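Local coordinates for protein glycosyl hydrolase (Rhizobium leguminosarum bv. trifolii, PDB 5NDX) that probably hydrolyses O-glycosidic bonds as a family 39 glycoside hydrolase and is the bacterial orthologue of human alpha-L-iduronidase, at residues M553-A558 / I587-L592; F566-V571 / C605-F610. The protein carries 2 engineered substitutions. One frame throughout, in Å; residues are numbered along the deposited sequence.

Contact 1: M553-A558 / I587-L592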
loop_
_atom_site.group_PDB
_atom_site.type_symbol
_atom_site.label_atom_id
_atom_site.label_comp_id
_atom_site.label_asym_id
_atom_site.label_seq_id
_atom_site.Cartn_x
_atom_site.Cartn_y
_atom_site.Cartn_z
ATOM N N MET A 553 7.372 14.906 -12.916
ATOM C CA MET A 553 6.857 14.325 -11.712
ATOM C C MET A 553 7.355 15.131 -10.521
ATOM O O MET A 553 8.567 15.319 -10.388
ATOM C CB MET A 553 7.331 12.893 -11.577
ATOM C CG MET A 553 6.741 12.155 -10.401
ATOM S SD MET A 553 4.957 11.964 -10.710
ATOM C CE MET A 553 4.400 11.624 -9.059
ATOM N N LEU A 554 6.419 15.584 -9.681
ATOM C CA LEU A 554 6.700 16.292 -8.440
ATOM C C LEU A 554 6.458 15.350 -7.262
ATOM O O LEU A 554 5.459 14.569 -7.251
ATOM C CB LEU A 554 5.797 17.516 -8.308
ATOM C CG LEU A 554 6.105 18.788 -9.092
ATOM C CD1 LEU A 554 6.111 18.514 -10.582
ATOM C CD2 LEU A 554 5.097 19.900 -8.798
ATOM N N PHE A 555 7.331 15.434 -6.268
ATOM C CA PHE A 555 7.252 14.660 -5.014
ATOM C C PHE A 555 7.650 15.622 -3.898
ATOM O O PHE A 555 8.565 16.400 -4.085
ATOM C CB PHE A 555 8.229 13.478 -5.067
ATOM C CG PHE A 555 8.256 12.643 -3.819
ATOM C CD1 PHE A 555 7.101 11.931 -3.399
ATOM C CD2 PHE A 555 9.457 12.496 -3.066
ATOM C CE1 PHE A 555 7.140 11.085 -2.270
ATOM C CE2 PHE A 555 9.495 11.684 -1.914
ATOM C CZ PHE A 555 8.330 10.968 -1.513
ATOM N N TRP A 556 6.960 15.573 -2.762
ATOM C CA TRP A 556 7.221 16.458 -1.642
ATOM C C TRP A 556 6.802 15.776 -0.365
ATOM O O TRP A 556 6.407 14.613 -0.400
ATOM C CB TRP A 556 6.540 17.816 -1.847
ATOM C CG TRP A 556 5.080 17.830 -1.882
ATOM C CD1 TRP A 556 4.238 18.042 -0.849
ATOM C CD2 TRP A 556 4.270 17.699 -3.047
ATOM N NE1 TRP A 556 2.945 18.034 -1.290
ATOM C CE2 TRP A 556 2.933 17.825 -2.637
ATOM C CE3 TRP A 556 4.546 17.449 -4.394
ATOM C CZ2 TRP A 556 1.859 17.692 -3.519
ATOM C CZ3 TRP A 556 3.464 17.380 -5.299
ATOM C CH2 TRP A 556 2.134 17.494 -4.833
ATOM N N ALA A 557 6.891 16.470 0.762
ATOM C CA ALA A 557 6.501 15.940 2.060
ATOM C C ALA A 557 5.532 16.916 2.674
ATOM O O ALA A 557 5.586 18.104 2.377
ATOM C CB ALA A 557 7.766 15.786 2.971
ATOM N N ALA A 558 4.626 16.418 3.508
ATOM C CA ALA A 558 3.710 17.253 4.290
ATOM C C ALA A 558 4.532 18.073 5.317
ATOM O O ALA A 558 5.524 17.582 5.829
ATOM C CB ALA A 558 2.678 16.359 5.046
ATOM N N ILE A 587 -4.689 14.680 -1.988
ATOM C CA ILE A 587 -4.348 14.291 -0.610
ATOM C C ILE A 587 -2.955 13.644 -0.434
ATOM O O ILE A 587 -2.476 13.553 0.701
ATOM C CB ILE A 587 -5.402 13.418 0.080
ATOM C CG1 ILE A 587 -5.566 12.116 -0.655
ATOM C CG2 ILE A 587 -6.724 14.150 0.182
ATOM C CD1 ILE A 587 -6.557 11.215 0.057
ATOM N N SER A 588 -2.352 13.181 -1.520
ATOM C CA SER A 588 -1.011 12.616 -1.494
ATOM C C SER A 588 -0.030 13.654 -2.018
ATOM O O SER A 588 -0.390 14.528 -2.790
ATOM C CB SER A 588 -0.933 11.307 -2.369
ATOM O OG SER A 588 -1.540 10.206 -1.642
ATOM N N THR A 589 1.221 13.515 -1.623
ATOM C CA THR A 589 2.246 14.502 -1.907
ATOM C C THR A 589 3.024 14.148 -3.142
ATOM O O THR A 589 4.229 14.014 -3.101
ATOM C CB THR A 589 3.182 14.613 -0.704
ATOM O OG1 THR A 589 3.850 13.368 -0.519
ATOM C CG2 THR A 589 2.387 14.975 0.529
ATOM N N ALA A 590 2.306 14.041 -4.260
ATOM C CA ALA A 590 2.887 13.698 -5.527
ATOM C C ALA A 590 1.982 14.205 -6.647
ATOM O O ALA A 590 0.778 14.308 -6.477
ATOM C CB ALA A 590 3.101 12.191 -5.628
ATOM N N PHE A 591 2.582 14.620 -7.753
ATOM C CA PHE A 591 1.817 15.125 -8.879
ATOM C C PHE A 591 2.565 15.017 -10.184
ATOM O O PHE A 591 3.700 15.445 -10.285
ATOM C CB PHE A 591 1.412 16.575 -8.613
ATOM C CG PHE A 591 0.612 17.190 -9.724
ATOM C CD1 PHE A 591 -0.705 16.821 -9.936
ATOM C CD2 PHE A 591 1.196 18.106 -10.608
ATOM C CE1 PHE A 591 -1.467 17.402 -10.978
ATOM C CE2 PHE A 591 0.444 18.664 -11.654
ATOM C CZ PHE A 591 -0.893 18.312 -11.832
ATOM N N LEU A 592 1.926 14.436 -11.189
ATOM C CA LEU A 592 2.481 14.375 -12.522
ATOM C C LEU A 592 1.967 15.559 -13.359
ATOM O O LEU A 592 0.765 15.683 -13.562
ATOM C CB LEU A 592 2.181 13.016 -13.233
ATOM C CG LEU A 592 2.988 13.188 -14.546
ATOM C CD1 LEU A 592 4.245 12.366 -14.621
ATOM C CD2 LEU A 592 2.247 13.340 -15.829
#

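Contact 2: F566-V571 / C605-F610. Unlike the reference sequence in segment 605-610: Arg-607 (reference His). With SO4 (sulfate ion), chain G.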
loop_
_atom_site.group_PDB
_atom_site.type_symbol
_atom_site.label_atom_id
_atom_site.label_comp_id
_atom_site.label_asym_id
_atom_site.label_seq_id
_atom_site.Cartn_x
_atom_site.Cartn_y
_atom_site.Cartn_z
ATOM N N PHE A 566 -5.029 19.167 1.846
ATOM C CA PHE A 566 -5.038 19.004 0.407
ATOM C C PHE A 566 -4.010 19.918 -0.264
ATOM O O PHE A 566 -3.807 21.046 0.187
ATOM C CB PHE A 566 -6.429 19.397 -0.096
ATOM C CG PHE A 566 -7.510 18.562 0.493
ATOM C CD1 PHE A 566 -8.118 18.925 1.665
ATOM C CD2 PHE A 566 -7.866 17.363 -0.113
ATOM C CE1 PHE A 566 -9.119 18.145 2.204
ATOM C CE2 PHE A 566 -8.876 16.588 0.428
ATOM C CZ PHE A 566 -9.485 16.975 1.592
ATOM N N TYR A 567 -3.381 19.465 -1.339
ATOM C CA TYR A 567 -2.318 20.240 -2.008
ATOM C C TYR A 567 -2.792 20.704 -3.379
ATOM O O TYR A 567 -3.572 20.007 -4.078
ATOM C CB TYR A 567 -1.008 19.439 -2.110
ATOM C CG TYR A 567 -0.521 18.975 -0.780
ATOM C CD1 TYR A 567 0.245 19.803 0.046
ATOM C CD2 TYR A 567 -0.911 17.750 -0.273
ATOM C CE1 TYR A 567 0.633 19.376 1.328
ATOM C CE2 TYR A 567 -0.524 17.319 0.994
ATOM C CZ TYR A 567 0.272 18.141 1.799
ATOM O OH TYR A 567 0.626 17.685 3.063
ATOM N N ASP A 568 -2.368 21.912 -3.726
ATOM C CA ASP A 568 -2.441 22.435 -5.085
ATOM C C ASP A 568 -1.021 22.557 -5.606
ATOM O O ASP A 568 -0.077 22.813 -4.845
ATOM C CB ASP A 568 -3.027 23.830 -5.049
ATOM C CG ASP A 568 -4.484 23.846 -4.588
ATOM O OD1 ASP A 568 -5.223 22.849 -4.772
ATOM O OD2 ASP A 568 -4.867 24.874 -4.015
ATOM N N VAL A 569 -0.892 22.377 -6.901
ATOM C CA VAL A 569 0.343 22.562 -7.608
ATOM C C VAL A 569 0.139 23.730 -8.525
ATOM O O VAL A 569 -0.858 23.774 -9.263
ATOM C CB VAL A 569 0.728 21.339 -8.429
ATOM C CG1 VAL A 569 1.993 21.632 -9.225
ATOM C CG2 VAL A 569 0.960 20.158 -7.519
ATOM N N LEU A 570 1.069 24.675 -8.464
ATOM C CA LEU A 570 1.039 25.859 -9.316
ATOM C C LEU A 570 2.292 25.990 -10.168
ATOM O O LEU A 570 3.330 25.408 -9.887
ATOM C CB LEU A 570 0.880 27.110 -8.484
ATOM C CG LEU A 570 -0.351 27.157 -7.596
ATOM C CD1 LEU A 570 0.041 26.755 -6.213
ATOM C CD2 LEU A 570 -0.877 28.580 -7.528
ATOM N N VAL A 571 2.169 26.804 -11.197
ATOM C CA VAL A 571 3.201 26.997 -12.166
ATOM C C VAL A 571 3.330 28.476 -12.478
ATOM O O VAL A 571 2.328 29.182 -12.644
ATOM C CB VAL A 571 2.900 26.198 -13.429
ATOM C CG1 VAL A 571 3.402 26.894 -14.699
ATOM C CG2 VAL A 571 3.537 24.827 -13.297
ATOM N N CYS A 605 1.256 24.363 -2.574
ATOM C CA CYS A 605 0.595 24.964 -1.417
ATOM C C CYS A 605 -0.199 23.898 -0.690
ATOM O O CYS A 605 -0.768 23.029 -1.331
ATOM C CB CYS A 605 -0.370 26.076 -1.878
ATOM S SG CYS A 605 0.513 27.285 -2.948
ATOM N N ALA A 606 -0.259 23.966 0.634
ATOM C CA ALA A 606 -1.181 23.162 1.404
ATOM C C ALA A 606 -2.418 23.993 1.666
ATOM O O ALA A 606 -2.315 25.223 1.756
ATOM C CB ALA A 606 -0.562 22.671 2.692
ATOM N N ARG A 607 -3.581 23.325 1.681
ATOM C CA ARG A 607 -4.877 23.913 2.015
ATOM C C ARG A 607 -5.560 23.052 3.059
ATOM O O ARG A 607 -5.598 21.835 2.919
ATOM C CB ARG A 607 -5.782 24.022 0.812
ATOM C CG ARG A 607 -5.523 25.251 -0.018
ATOM C CD ARG A 607 -6.764 25.711 -0.774
ATOM N NE ARG A 607 -6.314 26.763 -1.680
ATOM C CZ ARG A 607 -6.209 28.051 -1.369
ATOM N NH1 ARG A 607 -6.598 28.506 -0.184
ATOM N NH2 ARG A 607 -5.732 28.909 -2.270
ATOM N N ASP A 608 -6.034 23.668 4.127
ATOM C CA ASP A 608 -6.738 22.928 5.123
ATOM C C ASP A 608 -8.217 22.869 4.727
ATOM O O ASP A 608 -8.650 23.499 3.749
ATOM C CB ASP A 608 -6.512 23.477 6.523
ATOM C CG ASP A 608 -7.091 24.872 6.749
ATOM O OD1 ASP A 608 -7.951 25.336 5.978
ATOM O OD2 ASP A 608 -6.650 25.493 7.751
ATOM N N ALA A 609 -8.988 22.156 5.515
ATOM C CA ALA A 609 -10.397 21.970 5.174
ATOM C C ALA A 609 -11.238 23.245 5.404
ATOM O O ALA A 609 -12.370 23.323 4.944
ATOM C CB ALA A 609 -10.954 20.774 5.937
ATOM N N PHE A 610 -10.669 24.266 6.056
ATOM C CA PHE A 610 -11.344 25.538 6.217
ATOM C C PHE A 610 -11.017 26.498 5.065
ATOM O O PHE A 610 -11.338 27.638 5.154
ATOM C CB PHE A 610 -11.031 26.122 7.605
ATOM C CG PHE A 610 -11.422 25.197 8.707
ATOM C CD1 PHE A 610 -10.583 24.181 9.098
ATOM C CD2 PHE A 610 -12.679 25.268 9.274
ATOM C CE1 PHE A 610 -10.952 23.285 10.073
ATOM C CE2 PHE A 610 -13.067 24.354 10.239
ATOM C CZ PHE A 610 -12.203 23.366 10.628
HETATM S S SO4 G . -5.535 32.156 -1.302
HETATM O O1 SO4 G . -6.524 33.264 -1.279
HETATM O O2 SO4 G . -5.858 31.188 -0.230
HETATM O O3 SO4 G . -5.586 31.480 -2.619
HETATM O O4 SO4 G . -4.172 32.693 -1.080
#

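Contact 1: M553-A558 / I587-L592
Thr-589 lies against one face of the Trp-556 indole and grips the same residue by its backbone. Its CB stands 3.6 Å from the centroid of the five-membered ring and 15° off the ring normal, a CH-pi contact, while the peptide running on to the Ala-590 N covers more of that face. The indole is brought against this peptide with its CG between the backbone N and the carbonyl carbon (chi1 65°). Thr-589 OG1 donates to Trp-556 O at 2.8 Å, from above the carbonyl plane; Arg-89 gives that oxygen another bond. Threonine suits the place: its hydroxyl takes the carbonyl while its CB and methyl rest on the indole. At the centre of an inverse gamma turn, it also turns its own O to accept Trp-556 N at 3.2 Å.

Beyond the turn the strands run antiparallel. Leu-554 and Phe-591 form a hydrogen-bonded pair, Leu-554 N to Phe-591 O at 2.8 Å and Phe-591 N to Leu-554 O at 2.9 Å. Phe-591 CB meets the indole edge in plane, 4.0 Å from Trp-556 CH2. On the other face Met-553 bends at chi2 (67°), bringing its CE to 3.7 Å from Ala-590 CB and its sulfur beside Leu-592 CB; small Ala-590 admits the methionine tip. Met-553 and Leu-592 also pack on Gln-40 and Tyr-44 of helix 36-45, whereas Leu-554 and Phe-591 face Val-569. Strand 549-557 thus lies centrally in a three-stranded antiparallel sheet, like strands A, B and E in a fibronectin type III-like sandwich.

Contact 2: F566-V571 / C605-F610
Phe-566 to Asp-568 and Cys-605 to Arg-607 pair antiparallel as the central C and F strands of a fibronectin type III-like sandwich. Phe-566 and Arg-607 form one hydrogen-bonded pair: Phe-566 N reaches Arg-607 O at 2.9 Å, almost straight at 178°, and Arg-607 N returns to Phe-566 O at 2.7 Å. Asp-568 and Cys-605 make the second, with 3.1 Å from Asp-568 N to Cys-605 O. Between them, in the non-hydrogen-bonded pair, Tyr-567 CE1 comes 3.8 Å from Ala-606 CB, the small alanine methyl being all that Ala-606 offers the ring at this point.

The opposite face, with Phe-566 and Cys-605, also carries a charged pair. Asp-568 OD2 meets Arg-607 NE at 3.3 Å in a salt bridge with a long, weak hydrogen bond; the carboxylate and guanidinium planes are turned 51° against each other. Arg-607, which differs from the reference sequence, extends from CG to NE, and its guanidinium edge carries on to a sulfate, probably from the crystallisation liquor: NH1 donates to sulfate O2 at 2.8 Å and NH2 to O3 at 2.6 Å. Farther along this face, Leu-570 CD1 lies beside the sulfur of Cys-605, which is tied by a disulfide to Cys-617. Strand 579-580 flanks 566-572 and strand 618-620 flanks 601-607, while beyond the pair Ala-609 and Phe-610 pack against strand 436-445 of the nine-stranded sheet.

Going from the N terminus, the segments come as 553-558, 566-571, 587-592 and 605-610, so the loop closed by contact 1 is still open when contact 2 begins, and the two cross rather than nest. Strand 549-557 is followed by strand 566-572, and 590-594 by 601-607; each step passes from one sheet to the other, making the two layers of a sandwich. The layers meet where the rings of Trp-556 and Tyr-567 come edge-to-face, Ala-558 touches Tyr-567 and Ile-587 touches Phe-566. Contact 1 lies on the side of the TIM barrel, contact 2 on that of the nine-stranded sheet.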